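Local structure of xanthomonas outer protein D (Xanthomonas euvesicatoria, 2OIX) at residues Y13-A27 against L141-D153. The protein is a type III secreted effector whose catalytic domain belongs to the Ulp1 cysteine proteases and removes SUMO from its conjugates. The protein carries 1 engineered substitution. Sequence-based numbering, arbitrary orientation.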
loop_
_atom_site.group_PDB
_atom_site.type_symbol
_atom_site.label_atom_id
_atom_site.label_comp_id
_atom_site.label_asym_id
_atom_site.label_seq_id
_atom_site.Cartn_x
_atom_site.Cartn_y
_atom_site.Cartn_z
ATOM N N TYR A 13 12.036 -3.657 0.175
ATOM C CA TYR A 13 11.466 -3.994 -1.117
ATOM C C TYR A 13 10.972 -2.740 -1.850
ATOM O O TYR A 13 11.287 -2.546 -3.030
ATOM C CB TYR A 13 10.361 -5.025 -0.968
ATOM C CG TYR A 13 9.942 -5.622 -2.298
ATOM C CD1 TYR A 13 10.423 -6.870 -2.718
ATOM C CD2 TYR A 13 9.083 -4.921 -3.155
ATOM C CE1 TYR A 13 10.023 -7.421 -3.951
ATOM C CE2 TYR A 13 8.698 -5.459 -4.385
ATOM C CZ TYR A 13 9.151 -6.698 -4.759
ATOM O OH TYR A 13 8.772 -7.205 -5.981
ATOM N N THR A 14 10.234 -1.879 -1.167
ATOM C CA THR A 14 9.691 -0.702 -1.864
ATOM C C THR A 14 10.751 0.359 -2.195
ATOM O O THR A 14 10.640 1.043 -3.226
ATOM C CB THR A 14 8.457 -0.100 -1.175
ATOM O OG1 THR A 14 8.815 0.388 0.117
ATOM C CG2 THR A 14 7.313 -1.121 -1.079
ATOM N N ASP A 15 11.795 0.459 -1.359
ATOM C CA ASP A 15 12.999 1.238 -1.682
ATOM C C ASP A 15 13.623 0.739 -2.979
ATOM O O ASP A 15 13.895 1.538 -3.878
ATOM C CB ASP A 15 14.044 1.170 -0.554
ATOM C CG ASP A 15 13.733 2.122 0.599
ATOM O OD1 ASP A 15 12.740 2.867 0.517
ATOM O OD2 ASP A 15 14.489 2.138 1.603
ATOM N N ASP A 16 13.843 -0.575 -3.077
ATOM C CA ASP A 16 14.443 -1.175 -4.266
ATOM C C ASP A 16 13.552 -1.000 -5.502
ATOM O O ASP A 16 14.056 -0.645 -6.582
ATOM C CB ASP A 16 14.763 -2.647 -4.018
ATOM C CG ASP A 16 15.328 -3.335 -5.241
ATOM O OD1 ASP A 16 16.464 -2.997 -5.650
ATOM O OD2 ASP A 16 14.639 -4.214 -5.800
ATOM N N LEU A 17 12.245 -1.243 -5.347
ATOM C CA LEU A 17 11.265 -0.980 -6.406
ATOM C C LEU A 17 11.372 0.442 -6.948
ATOM O O LEU A 17 11.465 0.641 -8.163
ATOM C CB LEU A 17 9.815 -1.172 -5.898
ATOM C CG LEU A 17 8.714 -1.004 -6.955
ATOM C CD1 LEU A 17 8.916 -1.923 -8.199
ATOM C CD2 LEU A 17 7.384 -1.266 -6.285
ATOM N N ALA A 18 11.341 1.420 -6.038
ATOM C CA ALA A 18 11.451 2.823 -6.394
ATOM C C ALA A 18 12.722 3.109 -7.218
ATOM O O ALA A 18 12.686 3.904 -8.156
ATOM C CB ALA A 18 11.391 3.708 -5.133
ATOM N N ARG A 19 13.825 2.437 -6.885
ATOM C CA ARG A 19 15.068 2.572 -7.642
ATOM C C ARG A 19 14.925 1.958 -9.029
ATOM O O ARG A 19 15.410 2.527 -10.023
ATOM C CB ARG A 19 16.225 1.911 -6.902
ATOM C CG ARG A 19 16.666 2.674 -5.664
ATOM C CD ARG A 19 17.682 1.863 -4.850
ATOM N NE ARG A 19 17.484 2.061 -3.405
ATOM C CZ ARG A 19 17.514 1.083 -2.494
ATOM N NH1 ARG A 19 17.713 -0.185 -2.861
ATOM N NH2 ARG A 19 17.330 1.374 -1.210
ATOM N N ARG A 20 14.264 0.795 -9.095
ATOM C CA ARG A 20 14.046 0.131 -10.366
ATOM C C ARG A 20 13.179 0.972 -11.305
ATOM O O ARG A 20 13.440 1.008 -12.497
ATOM C CB ARG A 20 13.526 -1.301 -10.184
ATOM C CG ARG A 20 14.561 -2.241 -9.554
ATOM C CD ARG A 20 14.067 -3.676 -9.506
ATOM N NE ARG A 20 13.086 -3.914 -8.447
ATOM C CZ ARG A 20 11.806 -4.247 -8.630
ATOM N NH1 ARG A 20 11.292 -4.392 -9.858
ATOM N NH2 ARG A 20 11.027 -4.416 -7.566
ATOM N N LEU A 21 12.202 1.690 -10.753
ATOM C CA LEU A 21 11.263 2.501 -11.540
ATOM C C LEU A 21 11.757 3.911 -11.893
ATOM O O LEU A 21 11.082 4.645 -12.617
ATOM C CB LEU A 21 9.911 2.622 -10.799
ATOM C CG LEU A 21 9.210 1.328 -10.380
ATOM C CD1 LEU A 21 7.820 1.632 -9.853
ATOM C CD2 LEU A 21 9.157 0.282 -11.535
ATOM N N ARG A 22 12.919 4.293 -11.377
ATOM C CA ARG A 22 13.422 5.654 -11.558
ATOM C C ARG A 22 13.497 6.111 -13.020
ATOM O O ARG A 22 14.094 5.454 -13.867
ATOM C CB ARG A 22 14.785 5.812 -10.887
ATOM C CG ARG A 22 14.676 6.386 -9.496
ATOM C CD ARG A 22 15.943 7.123 -9.149
ATOM N NE ARG A 22 16.961 6.240 -8.596
ATOM C CZ ARG A 22 18.267 6.508 -8.561
ATOM N NH1 ARG A 22 18.754 7.643 -9.071
ATOM N NH2 ARG A 22 19.090 5.618 -8.020
ATOM N N GLY A 23 12.860 7.242 -13.307
ATOM C CA GLY A 23 12.930 7.824 -14.643
ATOM C C GLY A 23 11.878 7.327 -15.618
ATOM O O GLY A 23 11.740 7.887 -16.704
ATOM N N GLU A 24 11.139 6.275 -15.244
ATOM C CA GLU A 24 10.074 5.751 -16.100
ATOM C C GLU A 24 8.924 6.753 -16.212
ATOM O O GLU A 24 8.674 7.514 -15.269
ATOM C CB GLU A 24 9.547 4.407 -15.585
ATOM C CG GLU A 24 10.583 3.292 -15.509
ATOM C CD GLU A 24 10.817 2.596 -16.839
ATOM O OE1 GLU A 24 10.535 3.192 -17.907
ATOM O OE2 GLU A 24 11.294 1.439 -16.812
ATOM N N PRO A 25 8.253 6.788 -17.384
ATOM C CA PRO A 25 6.969 7.513 -17.536
ATOM C C PRO A 25 6.028 7.310 -16.347
ATOM O O PRO A 25 5.681 6.173 -16.007
ATOM C CB PRO A 25 6.340 6.886 -18.796
ATOM C CG PRO A 25 7.421 5.968 -19.415
ATOM C CD PRO A 25 8.706 6.189 -18.656
ATOM N N ASN A 26 5.638 8.416 -15.724
ATOM C CA ASN A 26 4.705 8.444 -14.608
ATOM C C ASN A 26 5.242 8.005 -13.231
ATOM O O ASN A 26 4.485 8.029 -12.283
ATOM C CB ASN A 26 3.428 7.622 -14.895
ATOM C CG ASN A 26 2.740 8.015 -16.176
ATOM O OD1 ASN A 26 2.723 9.189 -16.554
ATOM N ND2 ASN A 26 2.148 7.032 -16.852
ATOM N N ALA A 27 6.514 7.602 -13.112
ATOM C CA ALA A 27 7.015 7.127 -11.810
ATOM C C ALA A 27 6.922 8.187 -10.670
ATOM O O ALA A 27 6.806 7.826 -9.490
ATOM C CB ALA A 27 8.389 6.641 -11.933
ATOM N N LEU A 141 3.338 -6.865 -1.225
ATOM C CA LEU A 141 4.460 -6.436 -2.044
ATOM C C LEU A 141 4.116 -6.616 -3.509
ATOM O O LEU A 141 4.340 -5.724 -4.333
ATOM C CB LEU A 141 5.749 -7.223 -1.694
ATOM C CG LEU A 141 6.312 -6.764 -0.348
ATOM C CD1 LEU A 141 7.630 -7.275 -0.020
ATOM C CD2 LEU A 141 6.380 -5.189 -0.299
ATOM N N THR A 142 3.634 -7.814 -3.838
ATOM C CA THR A 142 3.189 -8.123 -5.176
ATOM C C THR A 142 2.118 -7.178 -5.693
ATOM O O THR A 142 2.238 -6.728 -6.836
ATOM C CB THR A 142 2.692 -9.587 -5.288
ATOM O OG1 THR A 142 3.641 -10.443 -4.649
ATOM C CG2 THR A 142 2.533 -9.967 -6.770
ATOM N N GLY A 143 1.118 -6.856 -4.870
ATOM C CA GLY A 143 0.087 -5.910 -5.289
ATOM C C GLY A 143 0.667 -4.521 -5.609
ATOM O O GLY A 143 0.292 -3.882 -6.635
ATOM N N ILE A 144 1.621 -4.075 -4.788
ATOM C CA ILE A 144 2.258 -2.777 -5.012
ATOM C C ILE A 144 2.969 -2.736 -6.359
ATOM O O ILE A 144 2.766 -1.789 -7.128
ATOM C CB ILE A 144 3.223 -2.410 -3.850
ATOM C CG1 ILE A 144 2.413 -2.083 -2.554
ATOM C CG2 ILE A 144 4.120 -1.230 -4.284
ATOM C CD1 ILE A 144 3.287 -1.935 -1.318
ATOM N N GLU A 145 3.728 -3.790 -6.627
ATOM C CA GLU A 145 4.584 -3.971 -7.816
ATOM C C GLU A 145 3.759 -4.010 -9.128
ATOM O O GLU A 145 4.061 -3.297 -10.087
ATOM C CB GLU A 145 5.360 -5.273 -7.669
ATOM C CG GLU A 145 6.196 -5.663 -8.888
ATOM C CD GLU A 145 7.647 -5.254 -8.761
ATOM O OE1 GLU A 145 8.019 -4.792 -7.651
ATOM O OE2 GLU A 145 8.417 -5.418 -9.753
ATOM N N VAL A 146 2.729 -4.855 -9.133
ATOM C CA VAL A 146 1.746 -4.973 -10.207
ATOM C C VAL A 146 1.065 -3.649 -10.472
ATOM O O VAL A 146 1.012 -3.212 -11.612
ATOM C CB VAL A 146 0.686 -6.029 -9.846
ATOM C CG1 VAL A 146 -0.425 -6.066 -10.865
ATOM C CG2 VAL A 146 1.352 -7.448 -9.800
ATOM N N LEU A 147 0.531 -3.034 -9.421
ATOM C CA LEU A 147 -0.186 -1.772 -9.601
ATOM C C LEU A 147 0.755 -0.602 -10.041
ATOM O O LEU A 147 0.383 0.201 -10.924
ATOM C CB LEU A 147 -0.964 -1.440 -8.329
ATOM C CG LEU A 147 -2.186 -2.286 -7.925
ATOM C CD1 LEU A 147 -2.838 -1.564 -6.633
ATOM C CD2 LEU A 147 -3.240 -2.291 -9.051
ATOM N N ALA A 148 1.949 -0.523 -9.447
ATOM C CA ALA A 148 2.995 0.422 -9.904
ATOM C C ALA A 148 3.277 0.302 -11.397
ATOM O O ALA A 148 3.327 1.307 -12.102
ATOM C CB ALA A 148 4.297 0.276 -9.085
ATOM N N HIS A 149 3.471 -0.919 -11.889
ATOM C CA HIS A 149 3.693 -1.075 -13.328
ATOM C C HIS A 149 2.489 -0.646 -14.200
ATOM O O HIS A 149 2.668 -0.116 -15.317
ATOM C CB HIS A 149 4.193 -2.485 -13.641
ATOM C CG HIS A 149 5.650 -2.677 -13.321
ATOM N ND1 HIS A 149 6.104 -2.919 -12.044
ATOM C CD2 HIS A 149 6.752 -2.653 -14.114
ATOM C CE1 HIS A 149 7.423 -3.024 -12.059
ATOM N NE2 HIS A 149 7.841 -2.875 -13.303
ATOM N N ARG A 150 1.274 -0.838 -13.689
ATOM C CA ARG A 150 0.087 -0.373 -14.409
ATOM C C ARG A 150 0.027 1.159 -14.466
ATOM O O ARG A 150 -0.442 1.721 -15.450
ATOM C CB ARG A 150 -1.184 -0.959 -13.780
ATOM C CG ARG A 150 -1.210 -2.490 -13.917
ATOM C CD ARG A 150 -2.545 -3.079 -13.449
ATOM N NE ARG A 150 -2.513 -4.548 -13.501
ATOM C CZ ARG A 150 -3.418 -5.350 -12.948
ATOM N NH1 ARG A 150 -4.433 -4.853 -12.332
ATOM N NH2 ARG A 150 -3.314 -6.694 -13.012
ATOM N N VAL A 151 0.513 1.835 -13.434
ATOM C CA VAL A 151 0.539 3.312 -13.475
ATOM C C VAL A 151 1.555 3.703 -14.572
ATOM O O VAL A 151 1.266 4.527 -15.428
ATOM C CB VAL A 151 0.874 3.936 -12.124
ATOM C CG1 VAL A 151 1.072 5.446 -12.276
ATOM C CG2 VAL A 151 -0.264 3.599 -11.048
ATOM N N LEU A 152 2.720 3.056 -14.577
ATOM C CA LEU A 152 3.773 3.375 -15.536
ATOM C C LEU A 152 3.319 3.178 -16.967
ATOM O O LEU A 152 3.652 3.979 -17.850
ATOM C CB LEU A 152 4.983 2.474 -15.294
ATOM C CG LEU A 152 6.151 2.971 -14.429
ATOM C CD1 LEU A 152 5.776 3.886 -13.251
ATOM C CD2 LEU A 152 6.979 1.785 -13.958
ATOM N N ASP A 153 2.585 2.089 -17.207
ATOM C CA ASP A 153 2.276 1.749 -18.586
ATOM C C ASP A 153 0.927 2.292 -19.010
ATOM O O ASP A 153 0.492 2.075 -20.147
ATOM C CB ASP A 153 2.459 0.248 -18.850
ATOM C CG ASP A 153 1.305 -0.606 -18.350
ATOM O OD1 ASP A 153 0.331 -0.075 -17.783
ATOM O OD2 ASP A 153 1.385 -1.854 -18.516
#
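Two nearly parallel helices of the Ulp1-type protease domain, 7-20 and 136-153, pack together here, and the loop after the first turns back over the end of the second. The segment axes lie 11.1 Å apart at a crossing angle of -16°, which keeps Y13 beside L141 and L17 beside E145 before the loop takes over at L152. At one end Y13 lays its ring against L141, with CG 3.6 Å from L141 CD1. The Y13 hydroxyl donates to E145 OE1 at 3.0 Å, arriving from above the carboxylate plane. R20 meets the same carboxylate end-on in a two-nitrogen salt bridge: NH1 reaches OE2 of E145 at 3.1 Å and NH2 reaches its OE1, both through syn lone pairs, with the two flat groups only 17° from coplanar. The E145 chain runs out opposite its own nitrogen before turning at chi2 (97°), which brings the carboxylate across to both donors. D16 OD2 takes NE at another edge of the guanidinium, while R177 of helix 171-179 also bonds to the Y13 hydroxyl. Next to the carboxylate, L17 CD2 meets I144 CG2 and L21 CD1 meets A148 CB at 3.9 Å; F32 lies against L17 and I144. L152 packs against the turn 24-27, its CG meeting E24 CB and P25 O and its CD1 near A27, while its CD2 sits 3.6 Å from L21 CD2; N26 ND2 donates to V151 O at 3.0 Å. R20 thus lies between two carboxylates, which probably favours the charged forms, and three bonds from Y13 and R20 fix the E145 carboxylate, with L17, L21, I144 and A148 in apolar contact alongside.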